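Local atomic coordinates of immunity protein (Neisseria meningitidis, PDB entry 4Q7O), a protein that probably protects the bacteria that make it by neutralising the toxin of a contact-dependent growth-inhibition system. Residues K128-E131 / I132-T135; K62-A65 / T66-I69; I24-F27 / F28-Y32. All coordinates share one frame; numbering follows the deposited sequence.

Overall arrangement
Followed from the N terminus, the chain first meets contact 3, within helix 22-34, then contact 2, in the loop that leaves strand 58-62, and finally contact 1, in the C-terminal helix 126-139. The three come in series, neither nested nor crossed, and each is local. Contact 3 is the buried one: its side chains reach strand 86-91, helices 10-18, 37-46 and 104-121, and the second subunit. Contact 2 closes a beta turn at the surface, on the opposite side of the chain's centre from contact 3, their centres about 24 Å apart. Contact 1 lies on a helix packed against helices 37-46 and 104-121, its centre about 19 Å from that of contact 3.

Contact 1. Residues K128-E131 / I132-T135; sequences KCKE and IQKT
Lys130 and Gln133 lie side by side on one flank of the C-terminal alpha-helix 126-139, pointing the same way, and their polar ends join in an i to i+3 hydrogen bond. Lys130 NZ donates to Gln133 OE1 over 2.8 Å, in the plane of the amide carbonyl. The lysine reaches it by a bend at chi2 (-59°), which folds the chain along the helix and also brings its CD to 3.2 Å from Gln133 OE1. The other end of the amide, Gln133 NE2, makes a weak hydrogen bond to Asn112, so the amide faces helix 104-121 as well as its own helix.

One position further on, Glu131 and Lys134 have opposite charges but no direct bridge: Glu131 OE1 and Lys134 NZ stay 5.4 Å apart, and the carboxylate instead pairs with Lys127, one turn back. Any attraction between the two is therefore probably weak.

Beneath these surface groups, Ile132 and Cys129 form the apolar side. Cys129 packs on Phe118 and Leu119 of helix 104-121, and Ile132 on Ile115 of that helix; both also touch Leu41 of helix 37-46. Regular i to i+4 backbone bonds hold this frame, among them Gln133 N to Cys129 O at 2.9 Å. Ile132 CG1, beside its own backbone N (chi1 -62°), rests 3.3 Å from Lys128 O.

Contact 2. Residues K62-A65 / T66-I69; sequences KIDA and TRWI
Asp64 gathers Thr66 and Arg67 around its carboxylate in a type I beta turn running from Asp64 to Arg67, combined with an Asx turn. Arg67 N donates to Asp64 O at 3.0 Å. Asp64 OD1 takes two bonds from the same face of the carboxylate: Thr66 N, which closes the Asx turn, at 2.9 Å from above the plane, and Thr66 OG1 at 2.6 Å on the syn side, 27° out of the plane. The chi1 of 68° sets Thr66 OG1 next to its own N, and both donors face the same oxygen. Asp64 OD2 forms a salt bridge with Arg67 NH2 at 2.8 Å, tilted from the guanidinium plane, with the two planar groups turned 53° apart.

This group is tight although the bonded Thr66 and Arg67 side chains are on the solvent side. A water bridge, donating 2.8 Å bonds to both Asp64 O and Trp68 O, links the turn to what follows. The contact of Ile63 CG2 with Ile69 CG2, at 4.1 Å, is slight by comparison, on the side facing Ile81, which both isoleucines touch.

Ile69 also packs on Phe78. Ile63, just past strand 58-62, bonds through its backbone to Ser86 and touches Tyr88 of strand 86-91, while Lys62 reaches helix 104-121.

Contact 3. Residues I24-F27 / F28-Y32; sequences ISIF and FETIY
From Ile24 to Tyr32 the backbone is regular alpha-helix, with i to i+4 hydrogen bonds such as Phe28 N to Ile24 O at 3.2 Å. Phe27 and Phe28, though adjacent, bring their rings together in a T-shaped (edge-to-face) pair: the centroids are 5.1 Å apart and the planes meet at 89°. The edge of Phe27 is aimed at Phe28, with Phe27 CD2 standing over the centre of the Phe28 ring. Different first torsions turn the rings toward each other, for Phe27 CG is anti to its own N (chi1 178°) whereas Phe28 CG lies beside its N (chi1 -78°).

A face of Phe27 carries a CH-pi contact. Ile31, one turn on, lays CD1 3.5 Å from the ring centroid, offset toward the rim, with its closest approach to Phe27 CZ. Ile24 lies alongside Phe28 and places CG2 at the edge of that ring, 4.0 Å from Phe28 CD2.

This apolar flank of helix 22-34 faces the interior of the alpha+beta fold, between the antiparallel sheet and the other helices. Phe27 makes a further edge-to-face pair with Phe89 of strand 86-91, Phe28 does so with Phe111 of helix 104-121, and Ile31 packs on Leu40 and Cys43 of helix 37-46.

On another flank, Ile26 O accepts two bonds from Thr30, which reach it from opposite faces of the carbonyl plane: the amide N at 2.9 Å and the hydroxyl OG1 at 2.8 Å. The hydroxyl thus finds an acceptor within its own helix, and Thr30 CG2 packs 3.8 Å from Ile26 CG2. Here the helix meets the second subunit: Ile26 touches Ile26 of that subunit, and Thr30 O accepts a hydrogen bond from Asn96 ND2 of the second subunit.

Contact 1. Residues K128-E131 / I132-T135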
loop_
_atom_site.group_PDB
_atom_site.type_symbol
_atom_site.label_atom_id
_atom_site.label_comp_id
_atom_site.label_asym_id
_atom_site.label_seq_id
_atom_site.Cartn_x
_atom_site.Cartn_y
_atom_site.Cartn_z
ATOM N N LYS B 128 3.997 24.389 -10.592
ATOM C CA LYS B 128 2.643 24.074 -10.149
ATOM C C LYS B 128 2.635 23.369 -8.794
ATOM O O LYS B 128 1.781 23.636 -7.949
ATOM C CB LYS B 128 1.942 23.201 -11.187
ATOM C CG LYS B 128 1.576 23.940 -12.465
ATOM C CD LYS B 128 1.057 22.972 -13.510
ATOM C CE LYS B 128 0.626 23.697 -14.779
ATOM N NZ LYS B 128 0.048 22.743 -15.771
ATOM N N CYS B 129 3.583 22.463 -8.590
ATOM C CA CYS B 129 3.661 21.727 -7.331
ATOM C C CYS B 129 4.099 22.615 -6.173
ATOM O O CYS B 129 3.588 22.487 -5.061
ATOM C CB CYS B 129 4.587 20.525 -7.462
ATOM S SG CYS B 129 3.915 19.244 -8.522
ATOM N N LYS B 130 5.037 23.519 -6.432
ATOM C CA LYS B 130 5.454 24.466 -5.403
ATOM C C LYS B 130 4.303 25.379 -4.990
ATOM O O LYS B 130 4.151 25.710 -3.812
ATOM C CB LYS B 130 6.654 25.286 -5.867
ATOM C CG LYS B 130 7.949 24.504 -5.829
ATOM C CD LYS B 130 8.221 24.025 -4.411
ATOM C CE LYS B 130 9.265 22.940 -4.388
ATOM N NZ LYS B 130 9.543 22.494 -2.990
ATOM N N GLU B 131 3.479 25.772 -5.956
ATOM C CA GLU B 131 2.306 26.582 -5.641
ATOM C C GLU B 131 1.346 25.830 -4.726
ATOM O O GLU B 131 0.772 26.409 -3.810
ATOM C CB GLU B 131 1.583 27.011 -6.918
ATOM C CG GLU B 131 2.240 28.183 -7.621
ATOM C CD GLU B 131 1.798 28.325 -9.062
ATOM O OE1 GLU B 131 2.317 29.232 -9.745
ATOM O OE2 GLU B 131 0.941 27.529 -9.509
ATOM N N ILE B 132 1.175 24.539 -4.977
ATOM C CA ILE B 132 0.291 23.728 -4.159
ATOM C C ILE B 132 0.879 23.520 -2.762
ATOM O O ILE B 132 0.155 23.589 -1.764
ATOM C CB ILE B 132 -0.031 22.388 -4.844
ATOM C CG1 ILE B 132 -0.770 22.649 -6.160
ATOM C CG2 ILE B 132 -0.867 21.490 -3.921
ATOM C CD1 ILE B 132 -0.860 21.444 -7.064
ATOM N N GLN B 133 2.189 23.285 -2.686
ATOM C CA GLN B 133 2.870 23.232 -1.391
ATOM C C GLN B 133 2.740 24.533 -0.599
ATOM O O GLN B 133 2.663 24.510 0.626
ATOM C CB GLN B 133 4.350 22.897 -1.568
ATOM C CG GLN B 133 4.619 21.421 -1.735
ATOM C CD GLN B 133 6.101 21.114 -1.831
ATOM O OE1 GLN B 133 6.872 21.903 -2.376
ATOM N NE2 GLN B 133 6.510 19.970 -1.290
ATOM N N LYS B 134 2.737 25.662 -1.299
ATOM C CA LYS B 134 2.545 26.959 -0.658
ATOM C C LYS B 134 1.171 27.005 -0.011
ATOM O O LYS B 134 1.016 27.482 1.116
ATOM C CB LYS B 134 2.673 28.084 -1.687
ATOM C CG LYS B 134 2.438 29.477 -1.122
ATOM C CD LYS B 134 2.324 30.519 -2.229
ATOM C CE LYS B 134 3.195 30.160 -3.420
ATOM N NZ LYS B 134 2.825 30.917 -4.646
ATOM N N THR B 135 0.173 26.496 -0.728
ATOM C CA THR B 135 -1.185 26.434 -0.196
ATOM C C THR B 135 -1.255 25.545 1.050
ATOM O O THR B 135 -1.963 25.871 2.002
ATOM C CB THR B 135 -2.204 25.965 -1.254
ATOM O OG1 THR B 135 -2.120 26.808 -2.413
ATOM C CG2 THR B 135 -3.619 26.035 -0.705
#

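Contact 2. Residues K62-A65 / T66-I69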
loop_
_atom_site.group_PDB
_atom_site.type_symbol
_atom_site.label_atom_id
_atom_site.label_comp_id
_atom_site.label_asym_id
_atom_site.label_seq_id
_atom_site.Cartn_x
_atom_site.Cartn_y
_atom_site.Cartn_z
ATOM N N LYS B 62 -12.691 14.630 3.752
ATOM C CA LYS B 62 -12.637 15.118 5.122
ATOM C C LYS B 62 -13.927 14.724 5.832
ATOM O O LYS B 62 -15.013 14.774 5.244
ATOM C CB LYS B 62 -12.466 16.632 5.151
ATOM C CG LYS B 62 -11.095 17.091 4.706
ATOM C CD LYS B 62 -10.943 18.591 4.851
ATOM C CE LYS B 62 -9.531 19.032 4.500
ATOM N NZ LYS B 62 -9.356 20.509 4.575
ATOM N N ILE B 63 -13.807 14.331 7.095
ATOM C CA ILE B 63 -14.955 13.838 7.836
ATOM C C ILE B 63 -15.668 14.986 8.522
ATOM O O ILE B 63 -15.065 15.727 9.303
ATOM C CB ILE B 63 -14.529 12.776 8.861
ATOM C CG1 ILE B 63 -14.033 11.526 8.121
ATOM C CG2 ILE B 63 -15.683 12.427 9.796
ATOM C CD1 ILE B 63 -13.400 10.493 9.009
ATOM N N ASP B 64 -16.950 15.145 8.208
ATOM C CA ASP B 64 -17.775 16.146 8.861
ATOM C C ASP B 64 -18.298 15.564 10.163
ATOM O O ASP B 64 -19.265 14.801 10.164
ATOM C CB ASP B 64 -18.947 16.524 7.959
ATOM C CG ASP B 64 -19.790 17.645 8.530
ATOM O OD1 ASP B 64 -19.630 17.988 9.720
ATOM O OD2 ASP B 64 -20.622 18.183 7.778
ATOM N N ALA B 65 -17.671 15.938 11.273
ATOM C CA ALA B 65 -18.048 15.391 12.574
ATOM C C ALA B 65 -19.359 15.956 13.128
ATOM O O ALA B 65 -19.791 15.562 14.208
ATOM C CB ALA B 65 -16.913 15.560 13.579
ATOM N N THR B 66 -19.993 16.878 12.409
ATOM C CA THR B 66 -21.336 17.304 12.809
ATOM C C THR B 66 -22.400 16.401 12.198
ATOM O O THR B 66 -23.572 16.499 12.553
ATOM C CB THR B 66 -21.647 18.768 12.429
ATOM O OG1 THR B 66 -21.733 18.898 11.003
ATOM C CG2 THR B 66 -20.586 19.717 12.982
ATOM N N ARG B 67 -21.988 15.542 11.268
ATOM C CA ARG B 67 -22.894 14.588 10.642
ATOM C C ARG B 67 -22.561 13.163 11.081
ATOM O O ARG B 67 -21.561 12.942 11.767
ATOM C CB ARG B 67 -22.876 14.758 9.119
ATOM C CG ARG B 67 -23.730 15.948 8.689
ATOM C CD ARG B 67 -23.487 16.413 7.265
ATOM N NE ARG B 67 -24.448 17.447 6.877
ATOM C CZ ARG B 67 -24.281 18.756 7.069
ATOM N NH1 ARG B 67 -25.220 19.607 6.677
ATOM N NH2 ARG B 67 -23.176 19.220 7.641
ATOM N N TRP B 68 -23.419 12.213 10.713
ATOM C CA TRP B 68 -23.324 10.839 11.187
ATOM C C TRP B 68 -21.957 10.238 10.904
ATOM O O TRP B 68 -21.451 10.337 9.788
ATOM C CB TRP B 68 -24.375 9.992 10.486
ATOM C CG TRP B 68 -24.587 8.636 11.073
ATOM C CD1 TRP B 68 -24.907 8.336 12.372
ATOM C CD2 TRP B 68 -24.564 7.394 10.367
ATOM N NE1 TRP B 68 -25.056 6.979 12.514
ATOM C CE2 TRP B 68 -24.853 6.378 11.297
ATOM C CE3 TRP B 68 -24.308 7.040 9.033
ATOM C CZ2 TRP B 68 -24.898 5.026 10.940
ATOM C CZ3 TRP B 68 -24.356 5.706 8.677
ATOM C CH2 TRP B 68 -24.645 4.712 9.627
ATOM N N ILE B 69 -21.368 9.597 11.907
ATOM C CA ILE B 69 -20.111 8.875 11.698
ATOM C C ILE B 69 -20.240 7.375 11.964
ATOM O O ILE B 69 -19.247 6.657 11.987
ATOM C CB ILE B 69 -18.951 9.477 12.511
ATOM C CG1 ILE B 69 -19.245 9.427 14.009
ATOM C CG2 ILE B 69 -18.685 10.913 12.070
ATOM C CD1 ILE B 69 -18.056 9.802 14.880
HETATM O O HOH W 1 -20.120 12.533 8.729
#

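Contact 3. Residues I24-F27 / F28-Y32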
loop_
_atom_site.group_PDB
_atom_site.type_symbol
_atom_site.label_atom_id
_atom_site.label_comp_id
_atom_site.label_asym_id
_atom_site.label_seq_id
_atom_site.Cartn_x
_atom_site.Cartn_y
_atom_site.Cartn_z
ATOM N N ILE B 24 -2.631 4.739 2.190
ATOM C CA ILE B 24 -2.077 5.959 1.604
ATOM C C ILE B 24 -1.096 5.655 0.469
ATOM O O ILE B 24 -1.114 6.318 -0.574
ATOM C CB ILE B 24 -1.382 6.833 2.663
ATOM C CG1 ILE B 24 -2.362 7.214 3.779
ATOM C CG2 ILE B 24 -0.778 8.072 2.017
ATOM C CD1 ILE B 24 -3.605 7.938 3.296
ATOM N N SER B 25 -0.241 4.658 0.686
ATOM C CA SER B 25 0.717 4.197 -0.322
ATOM C C SER B 25 -0.020 3.800 -1.602
ATOM O O SER B 25 0.352 4.197 -2.714
ATOM C CB SER B 25 1.500 2.974 0.193
ATOM O OG SER B 25 1.722 3.008 1.600
ATOM N N ILE B 26 -1.077 3.011 -1.441
ATOM C CA ILE B 26 -1.836 2.515 -2.584
ATOM C C ILE B 26 -2.578 3.649 -3.273
ATOM O O ILE B 26 -2.624 3.717 -4.500
ATOM C CB ILE B 26 -2.842 1.433 -2.141
ATOM C CG1 ILE B 26 -2.103 0.223 -1.566
ATOM C CG2 ILE B 26 -3.744 0.999 -3.298
ATOM C CD1 ILE B 26 -3.038 -0.773 -0.909
ATOM N N PHE B 27 -3.139 4.551 -2.477
ATOM C CA PHE B 27 -3.876 5.700 -2.993
ATOM C C PHE B 27 -3.046 6.489 -4.009
ATOM O O PHE B 27 -3.470 6.708 -5.145
ATOM C CB PHE B 27 -4.304 6.599 -1.828
ATOM C CG PHE B 27 -5.024 7.845 -2.253
ATOM C CD1 PHE B 27 -6.402 7.850 -2.417
ATOM C CD2 PHE B 27 -4.329 9.026 -2.458
ATOM C CE1 PHE B 27 -7.063 9.001 -2.806
ATOM C CE2 PHE B 27 -4.988 10.177 -2.856
ATOM C CZ PHE B 27 -6.350 10.165 -3.027
ATOM N N PHE B 28 -1.850 6.900 -3.611
ATOM C CA PHE B 28 -1.034 7.707 -4.504
ATOM C C PHE B 28 -0.499 6.940 -5.707
ATOM O O PHE B 28 -0.531 7.453 -6.822
ATOM C CB PHE B 28 0.077 8.432 -3.740
ATOM C CG PHE B 28 -0.412 9.640 -3.018
ATOM C CD1 PHE B 28 -0.814 10.759 -3.732
ATOM C CD2 PHE B 28 -0.496 9.660 -1.637
ATOM C CE1 PHE B 28 -1.284 11.884 -3.082
ATOM C CE2 PHE B 28 -0.963 10.784 -0.984
ATOM C CZ PHE B 28 -1.360 11.894 -1.708
ATOM N N GLU B 29 -0.044 5.708 -5.502
ATOM C CA GLU B 29 0.521 4.963 -6.619
ATOM C C GLU B 29 -0.517 4.645 -7.679
ATOM O O GLU B 29 -0.247 4.738 -8.877
ATOM C CB GLU B 29 1.198 3.674 -6.156
ATOM C CG GLU B 29 1.765 2.822 -7.299
ATOM C CD GLU B 29 2.784 3.546 -8.173
ATOM O OE1 GLU B 29 3.396 4.537 -7.722
ATOM O OE2 GLU B 29 2.980 3.105 -9.326
ATOM N N THR B 30 -1.716 4.280 -7.247
ATOM C CA THR B 30 -2.722 3.880 -8.220
ATOM C C THR B 30 -3.265 5.081 -9.007
ATOM O O THR B 30 -3.517 4.975 -10.201
ATOM C CB THR B 30 -3.838 3.015 -7.598
ATOM O OG1 THR B 30 -4.479 3.743 -6.554
ATOM C CG2 THR B 30 -3.260 1.726 -7.031
ATOM N N ILE B 31 -3.428 6.228 -8.353
ATOM C CA ILE B 31 -3.827 7.434 -9.079
ATOM C C ILE B 31 -2.744 7.878 -10.062
ATOM O O ILE B 31 -3.026 8.188 -11.220
ATOM C CB ILE B 31 -4.169 8.575 -8.115
ATOM C CG1 ILE B 31 -5.415 8.202 -7.314
ATOM C CG2 ILE B 31 -4.367 9.887 -8.865
ATOM C CD1 ILE B 31 -5.677 9.112 -6.157
ATOM N N TYR B 32 -1.500 7.896 -9.604
ATOM C CA TYR B 32 -0.391 8.283 -10.465
ATOM C C TYR B 32 -0.273 7.413 -11.714
ATOM O O TYR B 32 -0.073 7.913 -12.819
ATOM C CB TYR B 32 0.915 8.235 -9.672
ATOM C CG TYR B 32 2.155 8.388 -10.514
ATOM C CD1 TYR B 32 2.539 9.629 -11.001
ATOM C CD2 TYR B 32 2.954 7.295 -10.812
ATOM C CE1 TYR B 32 3.688 9.777 -11.770
ATOM C CE2 TYR B 32 4.099 7.428 -11.572
ATOM C CZ TYR B 32 4.463 8.667 -12.052
ATOM O OH TYR B 32 5.606 8.791 -12.806
#